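Long-range contact in Rio2 kinase (Chaetomium thermophilum, PDB 4GYI), which probably phosphorylates protein serines and threonines at the expense of ATP and acts as an ATPase on the maturing pre-40S ribosomal subunit: residues 156-168 against 179-191. Sequence-based numbering, arbitrary orientation. Where two conformers were deposited one is given.
With ADP (adenosine-5'-diphosphate), chain B; EDO (1,2-ethanediol), chain E; EDO (1,2-ethanediol), chain D.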
loop_
_atom_site.group_PDB
_atom_site.type_symbol
_atom_site.label_atom_id
_atom_site.label_comp_id
_atom_site.label_asym_id
_atom_site.label_seq_id
_atom_site.Cartn_x
_atom_site.Cartn_y
_atom_site.Cartn_z
ATOM N N SER A 156 5.191 4.270 -6.294
ATOM C CA SER A 156 4.228 4.133 -5.210
ATOM C C SER A 156 2.820 4.037 -5.771
ATOM O O SER A 156 1.955 3.393 -5.160
ATOM C CB SER A 156 4.342 5.272 -4.208
ATOM O OG SER A 156 5.476 5.096 -3.390
ATOM N N ARG A 157 2.590 4.664 -6.925
ATOM C CA ARG A 157 1.320 4.531 -7.646
ATOM C C ARG A 157 1.128 3.078 -8.026
ATOM O O ARG A 157 0.060 2.505 -7.829
ATOM C CB ARG A 157 1.320 5.351 -8.946
ATOM C CG ARG A 157 0.593 6.678 -8.888
ATOM C CD ARG A 157 0.367 7.235 -10.292
ATOM N NE ARG A 157 -0.716 6.549 -10.996
ATOM C CZ ARG A 157 -0.560 5.821 -12.097
ATOM N NH1 ARG A 157 0.641 5.669 -12.639
ATOM N NH2 ARG A 157 -1.613 5.244 -12.665
ATOM N N LEU A 158 2.182 2.493 -8.595
ATOM C CA LEU A 158 2.122 1.102 -9.042
ATOM C C LEU A 158 1.894 0.173 -7.868
ATOM O O LEU A 158 1.187 -0.833 -7.991
ATOM C CB LEU A 158 3.401 0.675 -9.757
ATOM C CG LEU A 158 3.699 1.294 -11.122
ATOM C CD1 LEU A 158 4.908 0.593 -11.725
ATOM C CD2 LEU A 158 2.515 1.180 -12.037
ATOM N N ALA A 159 2.528 0.488 -6.745
ATOM C CA ALA A 159 2.378 -0.328 -5.551
ATOM C C ALA A 159 0.920 -0.341 -5.108
ATOM O O ALA A 159 0.385 -1.395 -4.808
ATOM C CB ALA A 159 3.275 0.196 -4.424
ATOM N N ALA A 160 0.281 0.829 -5.081
ATOM C CA ALA A 160 -1.115 0.955 -4.636
ATOM C C ALA A 160 -2.073 0.263 -5.605
ATOM O O ALA A 160 -2.985 -0.421 -5.180
ATOM C CB ALA A 160 -1.513 2.444 -4.470
ATOM N N ILE A 161 -1.852 0.446 -6.903
ATOM C CA ILE A 161 -2.672 -0.190 -7.916
ATOM C C ILE A 161 -2.599 -1.706 -7.813
ATOM O O ILE A 161 -3.629 -2.396 -7.842
ATOM C CB ILE A 161 -2.257 0.254 -9.326
ATOM C CG1 ILE A 161 -2.694 1.699 -9.562
ATOM C CG2 ILE A 161 -2.890 -0.646 -10.393
ATOM C CD1 ILE A 161 -2.203 2.267 -10.866
ATOM N N LYS A 162 -1.379 -2.222 -7.674
ATOM C CA LYS A 162 -1.163 -3.653 -7.515
ATOM C C LYS A 162 -1.854 -4.214 -6.279
ATOM O O LYS A 162 -2.590 -5.206 -6.362
ATOM C CB LYS A 162 0.336 -3.980 -7.454
ATOM C CG LYS A 162 0.613 -5.474 -7.235
ATOM C CD LYS A 162 2.025 -5.877 -7.690
ATOM C CE LYS A 162 2.444 -7.210 -7.076
ATOM N NZ LYS A 162 3.873 -7.548 -7.314
ATOM N N GLU A 163 -1.607 -3.587 -5.135
ATOM C CA GLU A 163 -2.163 -4.077 -3.871
ATOM C C GLU A 163 -3.689 -4.075 -3.904
ATOM O O GLU A 163 -4.343 -4.985 -3.385
ATOM C CB GLU A 163 -1.626 -3.272 -2.667
ATOM C CG GLU A 163 -2.346 -3.568 -1.321
ATOM C CD GLU A 163 -1.622 -3.005 -0.081
ATOM O OE1 GLU A 163 -1.152 -1.852 -0.119
ATOM O OE2 GLU A 163 -1.523 -3.715 0.948
ATOM N N PHE A 164 -4.255 -3.052 -4.528
ATOM C CA PHE A 164 -5.690 -2.917 -4.552
ATOM C C PHE A 164 -6.287 -4.026 -5.423
ATOM O O PHE A 164 -7.295 -4.637 -5.064
ATOM C CB PHE A 164 -6.078 -1.522 -5.048
ATOM C CG PHE A 164 -7.557 -1.226 -4.960
ATOM C CD1 PHE A 164 -8.125 -0.815 -3.764
ATOM C CD2 PHE A 164 -8.370 -1.320 -6.085
ATOM C CE1 PHE A 164 -9.488 -0.516 -3.682
ATOM C CE2 PHE A 164 -9.730 -1.029 -6.008
ATOM C CZ PHE A 164 -10.287 -0.634 -4.800
ATOM N N ALA A 165 -5.634 -4.309 -6.545
ATOM C CA ALA A 165 -6.109 -5.345 -7.451
ATOM C C ALA A 165 -6.072 -6.709 -6.763
ATOM O O ALA A 165 -6.979 -7.523 -6.918
ATOM C CB ALA A 165 -5.263 -5.362 -8.707
ATOM N N PHE A 166 -5.012 -6.958 -6.000
ATOM C CA PHE A 166 -4.905 -8.217 -5.280
ATOM C C PHE A 166 -5.875 -8.295 -4.135
ATOM O O PHE A 166 -6.409 -9.362 -3.858
ATOM C CB PHE A 166 -3.484 -8.483 -4.801
ATOM C CG PHE A 166 -2.598 -9.018 -5.875
ATOM C CD1 PHE A 166 -3.105 -9.888 -6.828
ATOM C CD2 PHE A 166 -1.277 -8.655 -5.947
ATOM C CE1 PHE A 166 -2.299 -10.384 -7.835
ATOM C CE2 PHE A 166 -0.471 -9.158 -6.945
ATOM C CZ PHE A 166 -0.987 -10.013 -7.895
ATOM N N MET A 167 -6.128 -7.171 -3.477
ATOM C CA MET A 167 -7.069 -7.195 -2.370
ATOM C C MET A 167 -8.474 -7.459 -2.900
ATOM O O MET A 167 -9.228 -8.203 -2.288
ATOM C CB MET A 167 -6.980 -5.912 -1.541
ATOM C CG MET A 167 -7.837 -5.891 -0.276
ATOM S SD MET A 167 -7.709 -4.275 0.549
ATOM C CE MET A 167 -5.916 -4.144 0.701
ATOM N N LYS A 168 -8.819 -6.875 -4.045
ATOM C CA LYS A 168 -10.094 -7.191 -4.678
ATOM C C LYS A 168 -10.222 -8.672 -5.030
ATOM O O LYS A 168 -11.235 -9.311 -4.712
ATOM C CB LYS A 168 -10.318 -6.372 -5.955
ATOM C CG LYS A 168 -10.816 -4.958 -5.744
ATOM C CD LYS A 168 -11.233 -4.338 -7.066
ATOM C CE LYS A 168 -12.360 -5.143 -7.721
ATOM N NZ LYS A 168 -12.609 -4.810 -9.166
ATOM N N GLU A 179 -11.735 -5.423 3.303
ATOM C CA GLU A 179 -12.491 -5.051 2.105
ATOM C C GLU A 179 -11.869 -3.837 1.423
ATOM O O GLU A 179 -11.727 -2.778 2.035
ATOM C CB GLU A 179 -13.955 -4.753 2.422
ATOM C CG GLU A 179 -14.688 -4.130 1.247
ATOM C CD GLU A 179 -16.150 -3.854 1.541
ATOM O OE1 GLU A 179 -16.693 -4.470 2.481
ATOM O OE2 GLU A 179 -16.756 -3.026 0.829
ATOM N N PRO A 180 -11.493 -3.984 0.151
ATOM C CA PRO A 180 -10.926 -2.831 -0.550
ATOM C C PRO A 180 -12.056 -1.864 -0.899
ATOM O O PRO A 180 -13.115 -2.300 -1.357
ATOM C CB PRO A 180 -10.342 -3.452 -1.820
ATOM C CG PRO A 180 -11.261 -4.629 -2.114
ATOM C CD PRO A 180 -11.714 -5.143 -0.740
ATOM N N ILE A 181 -11.853 -0.571 -0.696
ATOM C CA ILE A 181 -12.942 0.379 -0.944
ATOM C C ILE A 181 -12.679 1.340 -2.103
ATOM O O ILE A 181 -13.549 1.560 -2.925
ATOM C CB ILE A 181 -13.297 1.173 0.322
ATOM C CG1 ILE A 181 -13.766 0.213 1.425
ATOM C CG2 ILE A 181 -14.367 2.214 0.019
ATOM C CD1 ILE A 181 -13.810 0.844 2.803
ATOM N N ALA A 182 -11.485 1.914 -2.174
ATOM C CA ALA A 182 -11.182 2.823 -3.272
ATOM C C ALA A 182 -9.688 2.924 -3.430
ATOM O O ALA A 182 -8.949 2.536 -2.539
ATOM C CB ALA A 182 -11.773 4.192 -3.009
ATOM N N GLN A 183 -9.236 3.457 -4.556
ATOM C CA GLN A 183 -7.802 3.583 -4.780
ATOM C C GLN A 183 -7.539 4.848 -5.571
ATOM O O GLN A 183 -8.192 5.092 -6.581
ATOM C CB GLN A 183 -7.268 2.345 -5.523
ATOM C CG GLN A 183 -5.756 2.327 -5.724
ATOM C CD GLN A 183 -5.313 3.088 -6.962
ATOM O OE1 GLN A 183 -5.900 2.946 -8.031
ATOM N NE2 GLN A 183 -4.281 3.913 -6.815
ATOM N N SER A 184 -6.604 5.671 -5.122
ATOM C CA SER A 184 -6.226 6.826 -5.927
ATOM C C SER A 184 -4.733 7.068 -5.853
ATOM O O SER A 184 -4.179 7.190 -4.766
ATOM C CB SER A 184 -6.984 8.076 -5.492
ATOM O OG SER A 184 -6.563 9.208 -6.247
ATOM N N ARG A 185 -4.078 7.120 -7.012
ATOM C CA ARG A 185 -2.640 7.364 -7.057
ATOM C C ARG A 185 -1.873 6.352 -6.176
ATOM O O ARG A 185 -1.967 5.138 -6.387
ATOM C CB ARG A 185 -2.341 8.820 -6.673
ATOM C CG ARG A 185 -2.958 9.813 -7.632
ATOM C CD ARG A 185 -3.113 11.173 -6.987
ATOM N NE ARG A 185 -3.579 12.206 -7.914
ATOM C CZ ARG A 185 -4.853 12.571 -8.057
ATOM N NH1 ARG A 185 -5.812 11.978 -7.356
ATOM N NH2 ARG A 185 -5.164 13.520 -8.905
ATOM N N HIS A 186 -1.158 6.847 -5.169
ATOM C CA HIS A 186 -0.381 5.979 -4.276
ATOM C C HIS A 186 -1.146 5.533 -3.018
ATOM O O HIS A 186 -0.538 5.100 -2.029
ATOM C CB HIS A 186 0.924 6.667 -3.857
ATOM C CG HIS A 186 0.733 7.988 -3.163
ATOM N ND1 HIS A 186 -0.225 8.907 -3.542
ATOM C CD2 HIS A 186 1.403 8.556 -2.132
ATOM C CE1 HIS A 186 -0.139 9.980 -2.775
ATOM N NE2 HIS A 186 0.833 9.790 -1.904
ATOM N N THR A 187 -2.469 5.640 -3.037
ATOM C CA THR A 187 -3.218 5.442 -1.799
ATOM C C THR A 187 -4.310 4.404 -1.933
ATOM O O THR A 187 -4.832 4.178 -3.023
ATOM C CB THR A 187 -3.834 6.769 -1.273
ATOM O OG1 THR A 187 -4.942 7.157 -2.101
ATOM C CG2 THR A 187 -2.803 7.865 -1.279
ATOM N N ILE A 188 -4.657 3.768 -0.821
ATOM C CA ILE A 188 -5.789 2.864 -0.828
ATOM C C ILE A 188 -6.632 3.170 0.375
ATOM O O ILE A 188 -6.088 3.421 1.446
ATOM C CB ILE A 188 -5.359 1.395 -0.720
ATOM C CG1 ILE A 188 -4.582 0.969 -1.967
ATOM C CG2 ILE A 188 -6.590 0.485 -0.529
ATOM C CD1 ILE A 188 -4.122 -0.478 -1.918
ATOM N N VAL A 189 -7.951 3.166 0.195
ATOM C CA VAL A 189 -8.864 3.239 1.318
ATOM C C VAL A 189 -9.427 1.848 1.485
ATOM O O VAL A 189 -9.891 1.260 0.525
ATOM C CB VAL A 189 -10.016 4.246 1.081
ATOM C CG1 VAL A 189 -11.022 4.171 2.219
ATOM C CG2 VAL A 189 -9.476 5.657 0.967
ATOM N N MET A 190 -9.358 1.296 2.692
ATOM C CA MET A 190 -9.860 -0.048 2.902
ATOM C C MET A 190 -10.554 -0.121 4.265
ATOM O O MET A 190 -10.381 0.769 5.099
ATOM C CB MET A 190 -8.695 -1.039 2.857
ATOM C CG MET A 190 -7.804 -0.957 4.091
ATOM S SD MET A 190 -6.320 -1.970 4.005
ATOM C CE MET A 190 -5.218 -0.920 3.084
ATOM N N SER A 191 -11.324 -1.179 4.498
ATOM C CA SER A 191 -12.025 -1.305 5.771
ATOM C C SER A 191 -11.015 -1.401 6.907
ATOM O O SER A 191 -9.872 -1.815 6.707
ATOM C CB SER A 191 -12.956 -2.523 5.786
ATOM O OG SER A 191 -12.220 -3.726 5.846
HETATM P PB ADP B . 3.247 -1.629 5.564
HETATM O O1B ADP B . 3.861 -0.274 5.821
HETATM O O2B ADP B . 3.805 -2.818 6.307
HETATM O O3B ADP B . 3.195 -1.804 3.980
HETATM P PA ADP B . 0.641 -2.693 6.213
HETATM O O1A ADP B . 1.433 -3.920 6.578
HETATM O O2A ADP B . -0.416 -2.824 5.124
HETATM O O3A ADP B . 1.651 -1.486 5.861
HETATM O "O5'" ADP B . 0.020 -2.112 7.567
HETATM C "C5'" ADP B . 0.891 -1.775 8.655
HETATM C "C4'" ADP B . 0.142 -1.924 9.978
HETATM O "O4'" ADP B . -1.061 -1.134 9.965
HETATM C "C3'" ADP B . -0.332 -3.345 10.281
HETATM O "O3'" ADP B . 0.654 -4.154 10.931
HETATM C "C2'" ADP B . -1.544 -3.122 11.161
HETATM O "O2'" ADP B . -1.133 -2.761 12.485
HETATM C "C1'" ADP B . -2.127 -1.849 10.602
HETATM N N9 ADP B . -3.145 -2.068 9.557
HETATM C C8 ADP B . -2.941 -1.962 8.230
HETATM N N7 ADP B . -4.091 -2.172 7.535
HETATM C C5 ADP B . -5.048 -2.401 8.458
HETATM C C6 ADP B . -6.494 -2.682 8.431
HETATM N N6 ADP B . -7.147 -2.759 7.253
HETATM N N1 ADP B . -7.125 -2.852 9.610
HETATM C C2 ADP B . -6.486 -2.764 10.798
HETATM N N3 ADP B . -5.176 -2.505 10.899
HETATM C C4 ADP B . -4.424 -2.326 9.783
HETATM C C1 EDO E . -4.343 7.754 -10.333
HETATM O O1 EDO E . -3.078 7.259 -10.811
HETATM C C2 EDO E . -5.265 6.596 -9.970
HETATM O O2 EDO E . -4.497 5.435 -9.619
HETATM C C1 EDO D . 6.757 8.476 -2.789
HETATM O O1 EDO D . 6.822 7.102 -2.398
HETATM C C2 EDO D . 5.730 9.181 -1.919
HETATM O O2 EDO D . 4.544 8.407 -1.932
#
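Phe164 lays one face of its ring over Gln183, whose CB sits 3.7 Å from the ring centroid and 15° off the normal, a CH-pi contact. With CG anti to the backbone N (chi1 -173°), the ring reaches across the hairpin: its CE1 lies 3.6 Å from Pro180 CB, and Ile188 CG2 meets its edge. Cutting the ring back to an alanine here is likely to open a gap between Pro180, Gln183 and Ile188 and leave the Gln183 chain freer to turn. Ile188 CD1 packs 3.6 Å from Glu163 CG. Helix 149-172 is the helix C equivalent of the kinase N-lobe, packed on the hairpin of strands 180-184 and 187-191 at one edge of the five-stranded antiparallel sheet; a classic beta bulge sets Ile181 and Ala182 both against Val189. Glu163 reaches past Ile188 to a salt bridge with Lys125, which binds ADP, the Lys-Glu pair familiar from protein kinases. At the hairpin's type II' turn the helix comes close, with Ala160 CB 3.3 Å from Arg185 O and Arg157 CA giving a CA-H...O contact to the same oxygen. Met167 SD touches Pro180 CB at 3.6 Å; at the hairpin's nucleotide end Met167 CE meets Met190 SD at 4.0 Å, the sulfur that takes a weak hydrogen bond from ADP N6.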